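Local coordinates for ethanolamine utilization protein EutS (Streptococcus intermedius SK54 = ATCC 27335, PDB 6XPJ), which forms homohexameric tiles with a central pore, probably a minor shell component of the bacterial microcompartment for choline degradation that may lend the shell heterogeneity and flexibility, at residues C[18-23]-C[107-112]; C[67-72]-C[92-97]. The protein carries 1 engineered substitution. All blocks are in the same frame, centred on the assembly; numbering follows the deposited sequence. Where two conformers were deposited one is given.

Contact 1 of 2, residues C[18-23]-C[107-112]; sequences PGKQIT and LGFSTV
Residues 20-23 and 109-112 run side by side with end-to-end directions only 9° apart, and Q21 and I22 stand level with S110 and T111 as parallel bridge pairs. Three backbone bonds alternate across the gap: S110 N to K20 O, I22 N to S110 O (2.9 Å) and V112 N to I22 O (3.2 Å), the last the most bent, at 140° at the hydrogen. K20 O also accepts from a water that, in the conformer of S110 described, donates in turn to its OG. F109 sets one face of its ring against K20: CB of K20 sits 3.5 Å from the F109 ring centroid and 5° off its normal, a CH-pi contact over the face, while L107 CD1 lies over the opposite face, nearer the rim. In this circularly permuted BMC domain, the pairing adds the C-terminal strand 110-116 as an outermost strand of this chain's sheet, parallel to strand 11-28. Q21 and S110 share one face of that sheet. With CG anti to the backbone N, Q21 extends its amide so that NE2 reaches T23 OG1 at 2.9 Å, almost in the amide plane, and OE1 bonds R11 of a neighbouring subunit. In the same conformer S110 OG bonds E4 of that neighbour. On the other face I22 meets I99 and F103 of helix 89-105, and its CG2 lies 4.4 Å from CG2 of V112.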
ATOM      1  N   PRO C  18      11.123  -5.265  -1.241  1.00 17.42           N
ATOM      2  CA  PRO C  18      11.575  -4.024  -1.836  1.00 17.92           C
ATOM      3  C   PRO C  18      12.879  -4.226  -2.611  1.00 18.19           C
ATOM      4  O   PRO C  18      13.722  -5.056  -2.264  1.00 16.92           O
ATOM      5  CB  PRO C  18      11.796  -3.079  -0.637  1.00 18.79           C
ATOM      6  CG  PRO C  18      11.728  -3.898   0.582  1.00 21.29           C
ATOM      7  CD  PRO C  18      11.245  -5.286   0.216  1.00 18.87           C
ATOM      8  N   GLY C  19      13.005  -3.482  -3.697  1.00 18.12           N
ATOM      9  CA  GLY C  19      14.274  -3.361  -4.422  1.00 17.04           C
ATOM     10  C   GLY C  19      15.196  -2.356  -3.757  1.00 16.93           C
ATOM     11  O   GLY C  19      14.895  -1.883  -2.659  1.00 17.17           O
ATOM     12  N   LYS C  20      16.302  -2.087  -4.435  1.00 16.66           N
ATOM     13  CA  LYS C  20      17.404  -1.262  -3.915  1.00 15.85           C
ATOM     14  C   LYS C  20      17.708  -0.259  -4.998  1.00 15.56           C
ATOM     15  O   LYS C  20      18.469  -0.564  -5.900  1.00 16.24           O
ATOM     16  CB  LYS C  20      18.576  -2.140  -3.498  1.00 16.19           C
ATOM     17  CG  LYS C  20      18.266  -3.018  -2.307  1.00 17.91           C
ATOM     18  CD  LYS C  20      19.326  -4.089  -2.070  1.00 20.22           C
ATOM     19  CE  LYS C  20      19.299  -5.126  -3.181  1.00 24.37           C
ATOM     20  NZ  LYS C  20      19.807  -6.458  -2.760  1.00 28.86           N
ATOM     21  N   GLN C  21      17.109   0.926  -4.907  1.00 14.79           N
ATOM     22  CA  GLN C  21      17.134   1.856  -6.058  1.00 16.02           C
ATOM     23  C   GLN C  21      16.925   3.285  -5.574  1.00 14.94           C
ATOM     24  O   GLN C  21      16.077   3.511  -4.700  1.00 15.84           O
ATOM     25  CB  GLN C  21      16.008   1.450  -7.019  1.00 17.11           C
ATOM     26  CG  GLN C  21      15.836   2.344  -8.220  1.00 19.08           C
ATOM     27  CD  GLN C  21      14.996   1.649  -9.267  1.00 19.80           C
ATOM     28  OE1 GLN C  21      15.344   0.580  -9.759  1.00 18.63           O
ATOM     29  NE2 GLN C  21      13.903   2.289  -9.627  1.00 17.81           N
ATOM     30  N   ILE C  22      17.609   4.226  -6.215  1.00 14.81           N
ATOM     31  CA  ILE C  22      17.206   5.655  -6.230  1.00 14.16           C
ATOM     32  C   ILE C  22      16.543   5.913  -7.573  1.00 14.39           C
ATOM     33  O   ILE C  22      17.186   5.723  -8.628  1.00 15.37           O
ATOM     34  CB  ILE C  22      18.393   6.592  -5.985  1.00 15.63           C
ATOM     35  CG1 ILE C  22      18.963   6.353  -4.585  1.00 17.51           C
ATOM     36  CG2 ILE C  22      17.954   8.030  -6.221  1.00 15.68           C
ATOM     37  CD1 ILE C  22      20.079   7.285  -4.177  1.00 19.57           C
ATOM     38  N   THR C  23      15.271   6.329  -7.539  1.00 14.45           N
ATOM     39  CA  THR C  23      14.455   6.520  -8.757  1.00 14.60           C
ATOM     40  C   THR C  23      14.379   8.004  -9.125  1.00 14.17           C
ATOM     41  O   THR C  23      13.940   8.340 -10.243  1.00 16.18           O
ATOM     42  CB  THR C  23      13.063   5.899  -8.591  1.00 14.90           C
ATOM     43  OG1 THR C  23      13.199   4.591  -8.016  1.00 15.33           O
ATOM     44  CG2 THR C  23      12.357   5.804  -9.918  1.00 14.57           C
ATOM     45  N   LEU C 107      26.950   1.160  -1.945  1.00 18.19           N
ATOM     46  CA  LEU C 107      25.831   0.209  -1.701  1.00 19.38           C
ATOM     47  C   LEU C 107      25.548  -0.646  -2.947  1.00 18.85           C
ATOM     48  O   LEU C 107      24.917  -1.702  -2.788  1.00 22.78           O
ATOM     49  CB  LEU C 107      24.579   0.969  -1.269  1.00 19.12           C
ATOM     50  CG  LEU C 107      24.636   1.791   0.013  1.00 21.48           C
ATOM     51  CD1 LEU C 107      23.250   2.358   0.302  1.00 23.43           C
ATOM     52  CD2 LEU C 107      25.131   0.987   1.206  1.00 25.88           C
ATOM     53  N   GLY C 108      25.952  -0.258  -4.150  1.00 19.91           N
ATOM     54  CA  GLY C 108      25.656  -1.039  -5.366  1.00 18.43           C
ATOM     55  C   GLY C 108      24.194  -0.976  -5.771  1.00 19.76           C
ATOM     56  O   GLY C 108      23.744  -1.822  -6.576  1.00 21.10           O
ATOM     57  N   PHE C 109      23.472   0.058  -5.332  1.00 17.93           N
ATOM     58  CA  PHE C 109      22.067   0.266  -5.715  1.00 17.58           C
ATOM     59  C   PHE C 109      21.964   0.729  -7.166  1.00 17.58           C
ATOM     60  O   PHE C 109      22.913   1.345  -7.679  1.00 17.76           O
ATOM     61  CB  PHE C 109      21.451   1.318  -4.803  1.00 17.58           C
ATOM     62  CG  PHE C 109      20.986   0.820  -3.459  1.00 17.47           C
ATOM     63  CD1 PHE C 109      21.649  -0.191  -2.762  1.00 20.92           C
ATOM     64  CD2 PHE C 109      19.867   1.410  -2.887  1.00 18.65           C
ATOM     65  CE1 PHE C 109      21.186  -0.617  -1.521  1.00 22.61           C
ATOM     66  CE2 PHE C 109      19.454   1.022  -1.623  1.00 21.65           C
ATOM     67  CZ  PHE C 109      20.098   0.006  -0.960  1.00 21.56           C
ATOM     68  N   SER C 110      20.829   0.451  -7.801  1.00 17.73           N
ATOM     69  CA  SER C 110      20.493   1.067  -9.105  0.50 18.61           C
ATOM     70  C   SER C 110      20.222   2.555  -8.862  1.00 16.73           C
ATOM     71  O   SER C 110      19.596   2.893  -7.850  1.00 18.14           O
ATOM     72  CB  SER C 110      19.333   0.374  -9.761  0.50 21.14           C
ATOM     73  OG  SER C 110      19.605  -1.011  -9.903  0.50 25.60           O
ATOM     74  N   THR C 111      20.758   3.416  -9.720  1.00 16.71           N
ATOM     75  CA  THR C 111      20.577   4.872  -9.537  1.00 15.46           C
ATOM     76  C   THR C 111      20.287   5.506 -10.880  1.00 16.97           C
ATOM     77  O   THR C 111      20.948   5.201 -11.890  1.00 20.11           O
ATOM     78  CB  THR C 111      21.796   5.543  -8.878  1.00 17.48           C
ATOM     79  OG1 THR C 111      22.951   5.320  -9.693  1.00 17.34           O
ATOM     80  CG2 THR C 111      22.099   4.984  -7.511  1.00 17.90           C
ATOM     81  N   VAL C 112      19.439   6.500 -10.832  1.00 15.47           N
ATOM     82  CA  VAL C 112      19.161   7.394 -11.972  1.00 15.73           C
ATOM     83  C   VAL C 112      20.213   8.499 -12.025  1.00 15.93           C
ATOM     84  O   VAL C 112      20.893   8.792 -11.042  1.00 16.32           O
ATOM     85  CB  VAL C 112      17.757   7.997 -11.827  1.00 15.31           C
ATOM     86  CG1 VAL C 112      16.705   6.928 -12.021  1.00 16.59           C
ATOM     87  CG2 VAL C 112      17.599   8.751 -10.510  1.00 15.75           C
TER
HETATM   88  O   HOH W   1      19.391  -2.750  -7.423  1.00 33.17           O

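Contact 2 of 2, residues C[67-72]-C[92-97]; sequences AAANID and VETSLE. Engineered in segment 67-72: A67 (natural residue Lys).
A69 CB presses on the hydroxyl of S95, 3.4 Å from OG, where the chain leaves helix 58-68 and passes helix 89-105. These are the two longer helices of the BMC domain, packed against its sheet. The contact joins the C-terminal end of the first, with the turn that leads into strand 72-77, to the N-terminal half of the second. The closest backbone approach is between CA of A68 and CA of S95, at 5.3 Å, a separation that small side chains permit: the methyl of A68 stands 3.9 Å from both OG and CA of S95. T94, one residue earlier, brings its methyl rather than its hydroxyl to the seam. Its CG2 is anti to the backbone N and lies 3.7 Å from A68 O, whereas OG1 turns back to Q90 O within its own helix. Carbons of A68, A69 and I71 crowd up to S95 OG, yet it has polar partners in a bond to A65 O, in the last turns of helix 58-68, and a weak one to S91 O. That bond to A65 ties the two helices together beside the methyl contacts. Beyond A69, N70 forms the centre of an inverse gamma turn, with a weak bond from I71 N to A69 O, and the chain then brings I71 back against the helix. F85 of strand 82-87 touches I71, V92 and S95 alike. Both branches of I71 reach the serine hydroxyl from the same side: CG1 and CG2 are each 3.7 Å from S95 OG, and CG2 reaches on to V92 CG2 at 4.3 Å.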
ATOM      1  N   ALA C  67      25.858  16.274   5.268  1.00 21.61           N
ATOM      2  CA  ALA C  67      27.329  16.204   5.483  1.00 22.82           C
ATOM      3  C   ALA C  67      28.057  16.769   4.247  1.00 26.25           C
ATOM      4  O   ALA C  67      29.216  17.215   4.402  1.00 26.56           O
ATOM      5  CB  ALA C  67      27.784  14.808   5.774  1.00 24.52           C
ATOM      6  N   ALA C  68      27.437  16.716   3.059  1.00 23.21           N
ATOM      7  CA  ALA C  68      28.092  16.988   1.749  1.00 24.29           C
ATOM      8  C   ALA C  68      28.250  18.492   1.487  1.00 24.84           C
ATOM      9  O   ALA C  68      29.205  18.890   0.753  1.00 24.86           O
ATOM     10  CB  ALA C  68      27.291  16.346   0.637  1.00 24.33           C
ATOM     11  N   ALA C  69      27.314  19.307   1.961  1.00 21.78           N
ATOM     12  CA  ALA C  69      27.183  20.716   1.539  1.00 23.06           C
ATOM     13  C   ALA C  69      26.312  21.433   2.554  1.00 25.07           C
ATOM     14  O   ALA C  69      25.674  20.740   3.372  1.00 27.27           O
ATOM     15  CB  ALA C  69      26.560  20.776   0.163  1.00 23.27           C
ATOM     16  N   ASN C  70      26.282  22.760   2.473  1.00 25.90           N
ATOM     17  CA  ASN C  70      25.471  23.619   3.367  1.00 28.41           C
ATOM     18  C   ASN C  70      24.027  23.637   2.854  1.00 26.04           C
ATOM     19  O   ASN C  70      23.633  24.550   2.119  1.00 29.27           O
ATOM     20  CB  ASN C  70      26.035  25.031   3.442  1.00 31.61           C
ATOM     21  CG  ASN C  70      25.243  25.915   4.379  1.00 37.80           C
ATOM     22  OD1 ASN C  70      24.459  25.424   5.192  1.00 41.14           O
ATOM     23  ND2 ASN C  70      25.430  27.219   4.252  1.00 40.47           N
ATOM     24  N   ILE C  71      23.264  22.649   3.252  1.00 24.86           N
ATOM     25  CA  ILE C  71      21.842  22.520   2.858  1.00 22.34           C
ATOM     26  C   ILE C  71      21.030  22.490   4.153  1.00 21.55           C
ATOM     27  O   ILE C  71      21.588  22.228   5.246  1.00 24.62           O
ATOM     28  CB  ILE C  71      21.604  21.308   1.923  1.00 25.88           C
ATOM     29  CG1 ILE C  71      22.045  19.982   2.542  1.00 27.19           C
ATOM     30  CG2 ILE C  71      22.246  21.528   0.546  1.00 25.41           C
ATOM     31  CD1 ILE C  71      20.970  19.248   3.265  1.00 30.44           C
ATOM     32  N   ASP C  72      19.744  22.784   4.030  1.00 20.54           N
ATOM     33  CA  ASP C  72      18.753  22.661   5.117  1.00 23.32           C
ATOM     34  C   ASP C  72      17.827  21.508   4.729  1.00 21.67           C
ATOM     35  O   ASP C  72      17.210  21.591   3.667  1.00 21.97           O
ATOM     36  CB  ASP C  72      17.979  23.968   5.263  1.00 28.47           C
ATOM     37  CG  ASP C  72      18.836  25.135   5.719  1.00 32.58           C
ATOM     38  OD1 ASP C  72      19.667  24.929   6.603  1.00 38.10           O
ATOM     39  OD2 ASP C  72      18.644  26.237   5.186  1.00 41.53           O
ATOM     40  N   VAL C  92      22.952  22.238  -3.392  1.00 17.40           N
ATOM     41  CA  VAL C  92      21.905  21.198  -3.591  1.00 15.86           C
ATOM     42  C   VAL C  92      22.422  20.167  -4.605  1.00 17.14           C
ATOM     43  O   VAL C  92      22.284  18.953  -4.364  1.00 15.93           O
ATOM     44  CB  VAL C  92      20.576  21.824  -4.035  1.00 16.69           C
ATOM     45  CG1 VAL C  92      19.620  20.750  -4.519  1.00 17.14           C
ATOM     46  CG2 VAL C  92      19.972  22.611  -2.892  1.00 17.45           C
ATOM     47  N   GLU C  93      23.026  20.609  -5.699  1.00 16.80           N
ATOM     48  CA  GLU C  93      23.595  19.641  -6.670  1.00 17.59           C
ATOM     49  C   GLU C  93      24.695  18.793  -6.014  1.00 16.36           C
ATOM     50  O   GLU C  93      24.770  17.563  -6.292  1.00 17.14           O
ATOM     51  CB  GLU C  93      24.122  20.355  -7.903  1.00 18.61           C
ATOM     52  CG  GLU C  93      23.039  20.996  -8.706  1.00 21.21           C
ATOM     53  CD  GLU C  93      23.475  21.579 -10.035  1.00 26.23           C
ATOM     54  OE1 GLU C  93      22.587  21.998 -10.784  1.00 29.25           O
ATOM     55  OE2 GLU C  93      24.688  21.598 -10.308  1.00 30.76           O
ATOM     56  N   THR C  94      25.608  19.397  -5.231  1.00 16.86           N
ATOM     57  CA  THR C  94      26.700  18.662  -4.559  1.00 17.12           C
ATOM     58  C   THR C  94      26.093  17.561  -3.695  1.00 16.33           C
ATOM     59  O   THR C  94      26.555  16.416  -3.747  1.00 17.16           O
ATOM     60  CB  THR C  94      27.595  19.590  -3.728  1.00 19.96           C
ATOM     61  OG1 THR C  94      28.233  20.441  -4.685  1.00 21.50           O
ATOM     62  CG2 THR C  94      28.606  18.841  -2.887  1.00 21.53           C
ATOM     63  N   SER C  95      25.062  17.893  -2.915  1.00 16.85           N
ATOM     64  CA  SER C  95      24.420  16.917  -2.011  1.00 16.41           C
ATOM     65  C   SER C  95      23.785  15.782  -2.831  1.00 16.22           C
ATOM     66  O   SER C  95      23.909  14.628  -2.450  1.00 16.24           O
ATOM     67  CB  SER C  95      23.414  17.579  -1.113  1.00 17.22           C
ATOM     68  OG  SER C  95      24.072  18.425  -0.161  1.00 20.20           O
ATOM     69  N   LEU C  96      23.088  16.111  -3.921  1.00 15.99           N
ATOM     70  CA  LEU C  96      22.460  15.067  -4.760  1.00 15.52           C
ATOM     71  C   LEU C  96      23.545  14.174  -5.351  1.00 15.84           C
ATOM     72  O   LEU C  96      23.375  12.960  -5.371  1.00 15.53           O
ATOM     73  CB  LEU C  96      21.648  15.751  -5.851  1.00 15.43           C
ATOM     74  CG  LEU C  96      20.367  16.421  -5.385  1.00 16.09           C
ATOM     75  CD1 LEU C  96      19.764  17.213  -6.516  1.00 17.16           C
ATOM     76  CD2 LEU C  96      19.369  15.389  -4.863  1.00 15.67           C
ATOM     77  N   GLU C  97      24.612  14.754  -5.874  1.00 14.85           N
ATOM     78  CA  GLU C  97      25.734  13.976  -6.452  1.00 14.42           C
ATOM     79  C   GLU C  97      26.318  13.050  -5.385  1.00 15.70           C
ATOM     80  O   GLU C  97      26.595  11.871  -5.686  1.00 16.25           O
ATOM     81  CB  GLU C  97      26.823  14.929  -6.908  1.00 16.58           C
ATOM     82  CG  GLU C  97      26.481  15.713  -8.149  1.00 18.00           C
ATOM     83  CD  GLU C  97      27.367  16.923  -8.355  1.00 20.02           C
ATOM     84  OE1 GLU C  97      27.267  17.515  -9.440  1.00 23.22           O
ATOM     85  OE2 GLU C  97      28.149  17.279  -7.443  1.00 20.27           O
TER

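Helix 89-105 connects the two contacts: its early turns carry 92-97 of contact 2, and the chain that leaves its far end enters 107-112 of contact 1. Contact 2 is thus nested in sequence within the loop that contact 1 closes. Their centres lie 19 Å apart and their nearest atoms about 7 Å, so neither touches the other. The sheet offers a second route, since I22 of contact 1 packs on I99 and F103 of that helix, while V92 and L96 of contact 2 rest on V27, farther along the same strand 11-28. Contact 1 faces several neighbouring subunits of the hexamer; at contact 2 only the engineered A67 meets one, at I32.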